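Local coordinates for cytosolic phospholipase A2 delta (Homo sapiens, PDB 5IZ5), which hydrolyses glycerophospholipids at the sn-2 position in a calcium-dependent manner, with a preference for linoleic acid there, at residues P425-D430 with L602-P607; L431-L436 with I524-A529; L467-K472 with D480-V485; D541-L546 with A592-L597. The protein carries 3 engineered substitutions. One frame throughout, in Å; residues are numbered along the deposited sequence.

In the fold
Contacts 1, 2 and 4 form a connected cluster and contact 3 stands apart. Helix 428-441 supplies one side of contacts 1 and 2, whose centres are about 11 Å apart; Val429 and Asp430 of the first touch Ala529 and Phe526 of the second. Contact 4, about 16 Å from contact 1 and about 18 Å from contact 2 between centres, meets both through Leu597, among others. Along the chain, the pairing of 425-430 with 602-607 encloses the other three. Contact 3 is a hairpin of the mixed sheet, its centre about 26 Å from that of contact 4. Side chains of contacts 1 and 2, from the helical layer, and of contact 3, from the sheet, come within about 7 Å of the side chain of Asp651, the probable proton acceptor; contact 4 lies away from the annotated sites.

Contact 1 of 4, residues P425-D430 with L602-P607; sequences PTTFVD and LHQRSP
Asp430 OD1 is gripped by two groups: Gln604 NE2, which donates to it at 3.3 Å, and a water oxygen 2.7 Å away. That water lies between carboxylate and amide, also 2.7 Å from Gln604 OE1, and has more acceptors around it than protons to give. The carboxylate belongs to the capping box of helix 428-441, formed by Thr427 at the N-cap and Asp430 in the first turn. Evidence for the box is direct: Thr427 N donates to the anti lone pair of Asp430 OD2 at 2.8 Å, while Thr427 OG1 accepts a weak bond from Val429 N and itself donates to OD2. Gln604 reaches this site with CG anti to its backbone N (chi1 -167°) and a bend at chi2. Asp430 OD1 lies in the amide plane, while the amide N meets OD1 from above the carboxylate plane, 44° out of it. With an alanine in place of Asp430, Thr427 N would probably lose its side-chain acceptor and the Gln604 amide would be freer to turn. Beyond the two segments, OD1 has a long, weak ion pair with Arg419. The ring of His603 meets that of Tyr654 edge-to-face, and its side chain is about 7 Å from that of Asp651, by similarity the proton acceptor. Further along the interface, Val429 CG2 sits 3.2 Å from Leu602 O and 3.6 Å from Gln604 N, against the loop backbone. Leu602 CD2 lies over one face of the Phe428 ring, 4.2 Å from its centroid.

Contact 2 of 4, residues L431-L436 with I524-A529; sequences LWALVL and ICFLEA
Helix 428-441 crosses helix 524-531 where Ala433 faces Ala529, and the small side chains permit an axis separation of 8.0 Å over the short segments. The CB atoms of Ala433 and Ala529 are 3.6 Å apart. Ala433 CB also approaches Cys525 O at 3.5 Å and stands over one face of the Phe526 ring, 4.0 Å from the centroid, in a CH-pi contact. Phe526 can offer that face because its CG lies beside the backbone N (chi1 -69°), which carries the ring back toward the other helix. Leu434 CD2 then meets Phe526 CZ at 4.0 Å. The angle of 115° between the N-to-C directions shows a steeply crossed helix pair within the catalytic domain rather than a parallel bundle. Past the alanines, Leu436 CD2 packs on Glu528 CB at 4.0 Å, the two side chains crossing at about a right angle. Trp432 comes in by its edge: CD1 is 3.5 Å from Ala529 O, which lies in the indole plane. Its NE1 is hydrogen-bonded to Ser532 OG, and its ring stacks with Phe535. A leucine in its place would probably leave Ser532 OG without its indole partner and Phe535 without its stack. Ala529 CB also approaches Trp432 CD1, at 3.7 Å.

Contact 3 of 4, residues L467-K472 with D480-V485; sequences LSLNVK and DFKEWV
Leu469 and Trp484 each set CG anti to the carbonyl carbon (chi1 -73° and -66°), and this common choice lays the two side chains alongside one another, pointing the same way. Leu469 CD2 consequently rests over the centre of the indole, 3.4 Å from the centroid of the six-membered ring, a close CH-pi contact. Leu467 CG adds to the same ring system, 3.9 Å from Trp484 CE3. Leu469 and Trp484 are a non-hydrogen-bonded pair of the antiparallel hairpin made by strands 463-471 and 482-487, in the mixed sheet of the catalytic domain. Its register is fixed by the hydrogen-bonded pairs on either side: Asn470 N donates to Glu483 O at 2.7 Å and Val485 N to Ser468 O at 2.8 Å, each with a reciprocal bond. On the face bearing Asn470 and Glu483, Asn470 ND2 donates to Glu483 OE2 at 3.1 Å. That bond is nearly straight, at 169°, and the oxygen lies in the amide plane. Cys648 N donates to Asn470 OD1, which fixes the other end of the amide, while Glu483 is further held by Lys496, Tyr497 and Thr641. Trp484 NE1 bonds to Tyr693 OH, and Lys472 NZ to Gln639 O. The side chain of Ser468 is about 7 Å from that of Asp651, by similarity the proton acceptor. At the loop end of the hairpin, Lys472 bends at chi2 and places CE over one face of the Phe481 ring, 3.9 Å from the centroid, with CG 3.5 Å from Phe481 CD1.

Contact 4 of 4, residues D541-L546 with A592-L597; sequences DAWYDL and AFKGFL
Lys594 runs along two aromatic residues, Trp543 near its base and Tyr544 further out. CB lies 4.2 Å from Trp543 CE3, and CG, anti to the backbone N (chi1 -157°), is at 4.1 Å from the same carbon. A bend at chi2 (-89°) then turns the chain toward Tyr544, where CD meets Tyr544 CE2 at 3.6 Å. CE and the tip, NZ, both lie 3.5 Å from Trp543 O, with NZ also beside Tyr544 CD2. Lys594 thus slides past both rings in the direction opposite to theirs, its methylenes doing most of the touching. The site lies in the catalytic domain where helix 534-543 ends at Trp543, with Tyr544 the first residue to leave helical geometry and Asp545 at the centre of an inverse gamma turn; the segment 592-597, carrying Lys594, continues from helix 588-593. Trp543 is directed at this second helix. Its ring end meets the backbone and CB of Phe593, with CH2 to Phe593 CB at 4.1 Å and the two side chains lying side by side, and CZ3 also reaches Leu597 CD2. Leu589 and Ala590, one turn earlier, extend this packing. Tyr544 OH donates to Lys594 O, which lies near the ring plane at its edge; the hydrogen bond is modelled at only 2.4 Å, so its exact length is doubtful. Thr598 OG1 is hydrogen-bonded to the same carbonyl oxygen. Leu597 CB approaches Tyr544 OH at 3.3 Å.

Contact 1 of 4, residues P425-D430 with L602-P607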
# COMPACT_ATOMS: atom_id res chain seq x y z
N PRO B 425 5.75 -11.65 10.79
CA PRO B 425 6.50 -10.75 11.66
C PRO B 425 5.61 -10.27 12.80
O PRO B 425 4.39 -10.39 12.72
CB PRO B 425 6.86 -9.60 10.74
CG PRO B 425 5.73 -9.54 9.76
CD PRO B 425 5.25 -10.96 9.58
N THR B 426 6.22 -9.77 13.87
CA THR B 426 5.49 -9.20 14.99
C THR B 426 5.79 -7.71 15.10
O THR B 426 6.93 -7.31 15.31
CB THR B 426 5.90 -9.93 16.28
OG1 THR B 426 5.83 -11.34 16.04
CG2 THR B 426 4.98 -9.56 17.43
N THR B 427 4.76 -6.88 14.91
CA THR B 427 4.94 -5.44 14.99
C THR B 427 3.86 -4.82 15.87
O THR B 427 2.95 -5.50 16.35
CB THR B 427 4.86 -4.80 13.59
OG1 THR B 427 3.51 -4.82 13.13
CG2 THR B 427 5.75 -5.52 12.59
N PHE B 428 3.99 -3.51 16.08
CA PHE B 428 2.99 -2.74 16.84
C PHE B 428 1.60 -2.89 16.21
O PHE B 428 0.60 -2.93 16.92
CB PHE B 428 3.37 -1.26 16.88
CG PHE B 428 4.26 -0.87 18.02
CD1 PHE B 428 5.57 -1.31 18.04
CD2 PHE B 428 3.82 -0.03 19.05
CE1 PHE B 428 6.42 -0.97 19.07
CE2 PHE B 428 4.67 0.32 20.08
CZ PHE B 428 5.98 -0.15 20.09
N VAL B 429 1.56 -2.96 14.88
CA VAL B 429 0.32 -3.11 14.14
C VAL B 429 -0.40 -4.39 14.52
O VAL B 429 -1.62 -4.41 14.63
CB VAL B 429 0.57 -3.09 12.62
CG1 VAL B 429 -0.63 -3.62 11.85
CG2 VAL B 429 0.91 -1.67 12.18
N ASP B 430 0.36 -5.46 14.75
CA ASP B 430 -0.24 -6.73 15.13
C ASP B 430 -0.89 -6.65 16.50
O ASP B 430 -1.99 -7.18 16.67
CB ASP B 430 0.79 -7.85 15.09
CG ASP B 430 1.35 -8.05 13.70
OD1 ASP B 430 0.62 -8.55 12.83
OD2 ASP B 430 2.52 -7.70 13.47
N LEU B 602 7.03 -0.13 13.95
CA LEU B 602 5.72 0.45 14.13
C LEU B 602 4.71 -0.13 13.14
O LEU B 602 3.55 -0.33 13.49
CB LEU B 602 5.79 1.97 13.92
CG LEU B 602 6.21 2.80 15.13
CD1 LEU B 602 6.37 4.26 14.71
CD2 LEU B 602 5.26 2.65 16.30
N HIS B 603 5.19 -0.39 11.93
CA HIS B 603 4.35 -0.69 10.78
C HIS B 603 4.46 -2.14 10.33
O HIS B 603 5.49 -2.79 10.54
CB HIS B 603 4.73 0.24 9.64
CG HIS B 603 4.74 1.68 10.03
ND1 HIS B 603 3.76 2.24 10.81
CD2 HIS B 603 5.62 2.67 9.76
CE1 HIS B 603 4.03 3.52 11.00
NE2 HIS B 603 5.15 3.80 10.37
N GLN B 604 3.39 -2.65 9.72
CA GLN B 604 3.38 -4.01 9.17
C GLN B 604 4.46 -4.13 8.09
O GLN B 604 4.75 -3.18 7.36
CB GLN B 604 1.99 -4.35 8.62
CG GLN B 604 1.75 -5.81 8.31
CD GLN B 604 1.61 -6.63 9.57
OE1 GLN B 604 2.62 -6.98 10.19
NE2 GLN B 604 0.38 -6.92 9.96
N ARG B 605 5.09 -5.30 8.01
CA ARG B 605 6.06 -5.56 6.94
C ARG B 605 5.49 -6.51 5.88
O ARG B 605 5.92 -7.65 5.72
CB ARG B 605 7.38 -6.07 7.53
CG ARG B 605 8.14 -4.93 8.19
CD ARG B 605 9.36 -5.41 8.95
NE ARG B 605 10.17 -4.29 9.44
CZ ARG B 605 11.40 -4.40 9.94
NH1 ARG B 605 11.98 -5.60 10.04
NH2 ARG B 605 12.05 -3.32 10.36
N SER B 606 4.53 -5.98 5.13
CA SER B 606 3.75 -6.80 4.21
C SER B 606 4.57 -7.20 3.00
O SER B 606 5.26 -6.37 2.42
CB SER B 606 2.51 -6.04 3.76
OG SER B 606 1.65 -5.82 4.86
N PRO B 607 4.50 -8.48 2.62
CA PRO B 607 5.14 -8.89 1.38
C PRO B 607 4.62 -8.08 0.20
O PRO B 607 3.42 -7.83 0.11
CB PRO B 607 4.73 -10.36 1.25
CG PRO B 607 4.53 -10.82 2.65
CD PRO B 607 3.92 -9.63 3.34
O HOH W 1 2.43 -9.53 11.04

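Contact 2 of 4, residues L431-L436 with I524-A529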
# COMPACT_ATOMS: atom_id res chain seq x y z
N LEU B 431 -0.24 -5.98 17.45
CA LEU B 431 -0.85 -5.86 18.78
C LEU B 431 -2.05 -4.93 18.72
O LEU B 431 -3.07 -5.19 19.35
CB LEU B 431 0.15 -5.34 19.81
CG LEU B 431 -0.41 -5.20 21.23
CD1 LEU B 431 -0.93 -6.53 21.77
CD2 LEU B 431 0.64 -4.63 22.16
N TRP B 432 -1.90 -3.84 17.98
CA TRP B 432 -2.98 -2.87 17.83
C TRP B 432 -4.21 -3.53 17.21
O TRP B 432 -5.34 -3.25 17.62
CB TRP B 432 -2.50 -1.68 17.02
CG TRP B 432 -3.57 -0.73 16.60
CD1 TRP B 432 -3.80 -0.30 15.33
CD2 TRP B 432 -4.54 -0.08 17.43
NE1 TRP B 432 -4.86 0.57 15.32
CE2 TRP B 432 -5.33 0.72 16.59
CE3 TRP B 432 -4.82 -0.10 18.81
CZ2 TRP B 432 -6.38 1.51 17.08
CZ3 TRP B 432 -5.86 0.67 19.29
CH2 TRP B 432 -6.63 1.47 18.43
N ALA B 433 -3.98 -4.44 16.27
CA ALA B 433 -5.07 -5.20 15.66
C ALA B 433 -5.90 -5.94 16.69
O ALA B 433 -7.12 -5.87 16.67
CB ALA B 433 -4.53 -6.17 14.63
N LEU B 434 -5.22 -6.62 17.62
CA LEU B 434 -5.91 -7.45 18.61
C LEU B 434 -6.62 -6.60 19.66
O LEU B 434 -7.73 -6.90 20.08
CB LEU B 434 -4.94 -8.42 19.28
CG LEU B 434 -4.18 -9.37 18.35
CD1 LEU B 434 -3.15 -10.17 19.14
CD2 LEU B 434 -5.13 -10.30 17.62
N VAL B 435 -5.96 -5.52 20.07
CA VAL B 435 -6.51 -4.60 21.04
C VAL B 435 -7.72 -3.85 20.48
O VAL B 435 -8.76 -3.75 21.13
CB VAL B 435 -5.42 -3.62 21.49
CG1 VAL B 435 -6.02 -2.39 22.18
CG2 VAL B 435 -4.42 -4.33 22.39
N LEU B 436 -7.56 -3.31 19.28
CA LEU B 436 -8.65 -2.63 18.59
C LEU B 436 -9.84 -3.57 18.43
O LEU B 436 -10.97 -3.18 18.71
CB LEU B 436 -8.19 -2.12 17.23
CG LEU B 436 -9.25 -1.46 16.35
CD1 LEU B 436 -9.83 -0.23 17.04
CD2 LEU B 436 -8.65 -1.09 15.00
N ILE B 524 -10.23 -9.12 9.53
CA ILE B 524 -10.30 -7.71 9.13
C ILE B 524 -9.67 -6.73 10.13
O ILE B 524 -9.19 -5.67 9.72
CB ILE B 524 -11.74 -7.25 8.77
CG1 ILE B 524 -11.68 -5.87 8.09
CG2 ILE B 524 -12.64 -7.21 9.99
CD1 ILE B 524 -12.37 -5.79 6.75
N CYS B 525 -9.62 -7.09 11.41
CA CYS B 525 -8.96 -6.25 12.40
C CYS B 525 -7.50 -5.95 12.05
O CYS B 525 -6.98 -4.91 12.43
CB CYS B 525 -9.04 -6.86 13.81
SG CYS B 525 -8.23 -8.46 14.02
N PHE B 526 -6.85 -6.85 11.31
CA PHE B 526 -5.46 -6.64 10.88
C PHE B 526 -5.36 -5.58 9.80
O PHE B 526 -4.37 -4.86 9.74
CB PHE B 526 -4.79 -7.95 10.45
CG PHE B 526 -4.56 -8.88 11.59
CD1 PHE B 526 -3.42 -8.77 12.38
CD2 PHE B 526 -5.51 -9.84 11.92
CE1 PHE B 526 -3.23 -9.61 13.47
CE2 PHE B 526 -5.32 -10.68 13.00
CZ PHE B 526 -4.18 -10.57 13.77
N LEU B 527 -6.37 -5.48 8.94
CA LEU B 527 -6.42 -4.40 7.98
C LEU B 527 -6.83 -3.09 8.65
O LEU B 527 -6.27 -2.05 8.37
CB LEU B 527 -7.36 -4.73 6.82
CG LEU B 527 -6.96 -5.93 5.95
CD1 LEU B 527 -7.88 -6.00 4.75
CD2 LEU B 527 -5.51 -5.86 5.50
N GLU B 528 -7.81 -3.16 9.55
CA GLU B 528 -8.20 -1.99 10.32
C GLU B 528 -7.01 -1.39 11.07
O GLU B 528 -6.88 -0.17 11.16
CB GLU B 528 -9.32 -2.34 11.31
CG GLU B 528 -10.66 -2.54 10.62
CD GLU B 528 -11.71 -3.09 11.56
OE1 GLU B 528 -11.59 -4.26 11.97
OE2 GLU B 528 -12.65 -2.34 11.90
N ALA B 529 -6.13 -2.26 11.57
CA ALA B 529 -4.93 -1.81 12.27
C ALA B 529 -3.98 -1.02 11.38
O ALA B 529 -3.43 -0.03 11.83
CB ALA B 529 -4.20 -2.99 12.88

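Contact 3 of 4, residues L467-K472 with D480-V485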
# COMPACT_ATOMS: atom_id res chain seq x y z
N LEU B 467 -8.15 3.32 2.26
CA LEU B 467 -6.84 3.80 1.77
C LEU B 467 -5.72 3.70 2.80
O LEU B 467 -5.93 3.83 4.01
CB LEU B 467 -6.93 5.25 1.29
CG LEU B 467 -6.95 5.65 -0.19
CD1 LEU B 467 -7.09 4.50 -1.18
CD2 LEU B 467 -8.05 6.68 -0.42
N SER B 468 -4.52 3.46 2.27
CA SER B 468 -3.28 3.54 3.03
C SER B 468 -2.15 4.05 2.15
O SER B 468 -2.26 4.04 0.93
CB SER B 468 -2.91 2.16 3.56
OG SER B 468 -2.52 1.34 2.48
N LEU B 469 -1.05 4.47 2.77
CA LEU B 469 0.14 4.93 2.05
C LEU B 469 1.27 3.93 2.21
O LEU B 469 1.53 3.48 3.32
CB LEU B 469 0.61 6.28 2.62
CG LEU B 469 -0.23 7.53 2.28
CD1 LEU B 469 0.23 8.75 3.06
CD2 LEU B 469 -0.19 7.81 0.78
N ASN B 470 1.92 3.58 1.10
CA ASN B 470 3.18 2.84 1.15
C ASN B 470 4.34 3.82 1.24
O ASN B 470 4.44 4.76 0.45
CB ASN B 470 3.39 1.96 -0.08
CG ASN B 470 4.64 1.09 0.05
OD1 ASN B 470 4.81 0.39 1.04
ND2 ASN B 470 5.52 1.16 -0.94
N VAL B 471 5.21 3.56 2.20
CA VAL B 471 6.29 4.47 2.55
C VAL B 471 7.62 3.69 2.51
O VAL B 471 7.61 2.46 2.54
CB VAL B 471 5.96 5.05 3.95
CG1 VAL B 471 6.94 4.58 5.01
CG2 VAL B 471 5.87 6.56 3.90
N LYS B 472 8.75 4.38 2.39
CA LYS B 472 10.06 3.73 2.61
C LYS B 472 10.35 3.69 4.11
O LYS B 472 10.26 4.72 4.78
CB LYS B 472 11.20 4.45 1.88
CG LYS B 472 10.99 4.56 0.37
CD LYS B 472 11.67 3.45 -0.40
CE LYS B 472 11.31 3.51 -1.88
NZ LYS B 472 11.96 2.42 -2.67
N ASP B 480 9.20 11.89 2.50
CA ASP B 480 7.94 12.23 1.85
C ASP B 480 7.69 11.47 0.53
O ASP B 480 6.84 11.88 -0.26
CB ASP B 480 7.83 13.74 1.62
CG ASP B 480 9.00 14.31 0.83
OD1 ASP B 480 8.85 15.43 0.29
OD2 ASP B 480 10.07 13.67 0.76
N PHE B 481 8.44 10.39 0.30
CA PHE B 481 8.07 9.37 -0.70
C PHE B 481 6.85 8.62 -0.20
O PHE B 481 6.88 8.04 0.88
CB PHE B 481 9.21 8.39 -0.89
CG PHE B 481 8.90 7.25 -1.84
CD1 PHE B 481 8.32 6.08 -1.38
CD2 PHE B 481 9.20 7.35 -3.20
CE1 PHE B 481 8.04 5.03 -2.25
CE2 PHE B 481 8.93 6.31 -4.06
CZ PHE B 481 8.35 5.15 -3.59
N LYS B 482 5.79 8.60 -0.99
CA LYS B 482 4.52 8.03 -0.53
C LYS B 482 3.63 7.66 -1.71
O LYS B 482 3.43 8.46 -2.61
CB LYS B 482 3.80 9.02 0.39
CG LYS B 482 3.60 10.40 -0.21
CD LYS B 482 2.97 11.31 0.82
CE LYS B 482 2.12 12.41 0.18
NZ LYS B 482 0.95 12.73 1.04
N GLU B 483 3.12 6.44 -1.67
CA GLU B 483 2.31 5.84 -2.73
C GLU B 483 0.98 5.37 -2.17
O GLU B 483 0.94 4.66 -1.16
CB GLU B 483 3.06 4.65 -3.34
CG GLU B 483 4.44 5.03 -3.86
CD GLU B 483 5.26 3.83 -4.28
OE1 GLU B 483 5.85 3.90 -5.38
OE2 GLU B 483 5.34 2.84 -3.52
N TRP B 484 -0.10 5.75 -2.83
CA TRP B 484 -1.44 5.37 -2.37
C TRP B 484 -1.71 3.91 -2.71
O TRP B 484 -1.54 3.49 -3.85
CB TRP B 484 -2.51 6.28 -2.98
CG TRP B 484 -2.40 7.70 -2.49
CD1 TRP B 484 -1.77 8.74 -3.12
CD2 TRP B 484 -2.90 8.23 -1.26
NE1 TRP B 484 -1.86 9.88 -2.36
CE2 TRP B 484 -2.55 9.60 -1.21
CE3 TRP B 484 -3.61 7.68 -0.19
CZ2 TRP B 484 -2.89 10.42 -0.12
CZ3 TRP B 484 -3.95 8.50 0.89
CH2 TRP B 484 -3.59 9.86 0.91
N VAL B 485 -2.10 3.15 -1.69
CA VAL B 485 -2.55 1.78 -1.85
C VAL B 485 -4.03 1.71 -1.46
O VAL B 485 -4.42 1.93 -0.31
CB VAL B 485 -1.73 0.79 -1.00
CG1 VAL B 485 -2.27 -0.62 -1.17
CG2 VAL B 485 -0.26 0.85 -1.39

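Contact 4 of 4, residues D541-L546 with A592-L597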
# COMPACT_ATOMS: atom_id res chain seq x y z
N ASP B 541 4.62 6.45 21.72
CA ASP B 541 4.90 7.65 22.51
C ASP B 541 4.38 7.58 23.95
O ASP B 541 5.05 8.02 24.89
CB ASP B 541 4.29 8.90 21.86
CG ASP B 541 5.04 9.38 20.63
OD1 ASP B 541 6.13 8.84 20.31
OD2 ASP B 541 4.53 10.30 19.96
N ALA B 542 3.17 7.06 24.12
CA ALA B 542 2.59 6.92 25.44
C ALA B 542 3.36 5.93 26.32
O ALA B 542 3.39 6.07 27.54
CB ALA B 542 1.13 6.49 25.34
N TRP B 543 3.98 4.93 25.69
CA TRP B 543 4.62 3.84 26.42
C TRP B 543 6.11 3.99 26.65
O TRP B 543 6.60 3.65 27.72
CB TRP B 543 4.38 2.50 25.72
CG TRP B 543 3.05 1.88 26.04
CD1 TRP B 543 2.01 2.49 26.68
CD2 TRP B 543 2.61 0.55 25.74
NE1 TRP B 543 0.95 1.61 26.81
CE2 TRP B 543 1.30 0.42 26.23
CE3 TRP B 543 3.21 -0.54 25.09
CZ2 TRP B 543 0.57 -0.76 26.10
CZ3 TRP B 543 2.48 -1.71 24.97
CH2 TRP B 543 1.17 -1.81 25.46
N TYR B 544 6.83 4.47 25.63
CA TYR B 544 8.28 4.48 25.61
C TYR B 544 8.79 5.91 25.63
O TYR B 544 8.45 6.71 24.76
CB TYR B 544 8.80 3.76 24.37
CG TYR B 544 8.29 2.34 24.28
CD1 TYR B 544 7.13 2.06 23.58
CD2 TYR B 544 8.95 1.29 24.92
CE1 TYR B 544 6.64 0.78 23.50
CE2 TYR B 544 8.46 -0.00 24.83
CZ TYR B 544 7.31 -0.24 24.12
OH TYR B 544 6.80 -1.50 24.02
N ASP B 545 9.60 6.22 26.63
CA ASP B 545 10.25 7.52 26.69
C ASP B 545 11.35 7.54 25.63
O ASP B 545 12.52 7.31 25.93
CB ASP B 545 10.83 7.76 28.10
CG ASP B 545 11.16 9.22 28.36
OD1 ASP B 545 11.40 9.97 27.38
OD2 ASP B 545 11.17 9.62 29.55
N LEU B 546 10.96 7.81 24.38
CA LEU B 546 11.93 7.82 23.28
C LEU B 546 12.82 9.06 23.34
O LEU B 546 12.54 10.10 22.73
CB LEU B 546 11.27 7.66 21.90
CG LEU B 546 11.28 6.25 21.28
CD1 LEU B 546 10.96 6.33 19.79
CD2 LEU B 546 12.62 5.54 21.46
N ALA B 592 1.82 -6.20 30.49
CA ALA B 592 1.98 -7.47 29.77
C ALA B 592 2.82 -7.34 28.51
O ALA B 592 3.50 -8.29 28.13
CB ALA B 592 0.62 -8.05 29.42
N PHE B 593 2.77 -6.17 27.85
CA PHE B 593 3.26 -6.01 26.48
C PHE B 593 4.26 -4.88 26.21
O PHE B 593 4.84 -4.81 25.13
CB PHE B 593 2.02 -5.87 25.58
CG PHE B 593 1.36 -7.18 25.32
CD1 PHE B 593 1.91 -8.08 24.40
CD2 PHE B 593 0.24 -7.56 26.02
CE1 PHE B 593 1.31 -9.30 24.17
CE2 PHE B 593 -0.36 -8.78 25.79
CZ PHE B 593 0.17 -9.65 24.87
N LYS B 594 4.51 -4.02 27.19
CA LYS B 594 5.46 -2.92 27.00
C LYS B 594 6.83 -3.49 26.66
O LYS B 594 7.45 -3.10 25.67
CB LYS B 594 5.51 -2.09 28.28
CG LYS B 594 5.97 -0.65 28.15
CD LYS B 594 7.48 -0.49 28.28
CE LYS B 594 7.84 0.74 29.11
NZ LYS B 594 9.13 1.37 28.70
N GLY B 595 7.27 -4.43 27.47
CA GLY B 595 8.56 -5.07 27.29
C GLY B 595 8.60 -5.90 26.02
O GLY B 595 9.52 -5.79 25.21
N PHE B 596 7.56 -6.71 25.85
CA PHE B 596 7.40 -7.55 24.66
C PHE B 596 7.58 -6.78 23.34
O PHE B 596 8.24 -7.26 22.42
CB PHE B 596 6.01 -8.21 24.70
CG PHE B 596 5.74 -9.14 23.55
CD1 PHE B 596 5.18 -8.65 22.38
CD2 PHE B 596 6.05 -10.49 23.65
CE1 PHE B 596 4.93 -9.50 21.32
CE2 PHE B 596 5.80 -11.34 22.58
CZ PHE B 596 5.23 -10.85 21.42
N LEU B 597 6.99 -5.60 23.27
CA LEU B 597 7.00 -4.80 22.03
C LEU B 597 8.27 -3.95 21.79
O LEU B 597 8.41 -3.35 20.72
CB LEU B 597 5.75 -3.92 22.01
CG LEU B 597 4.85 -3.92 20.77
CD1 LEU B 597 4.46 -5.35 20.41
CD2 LEU B 597 3.60 -3.09 21.02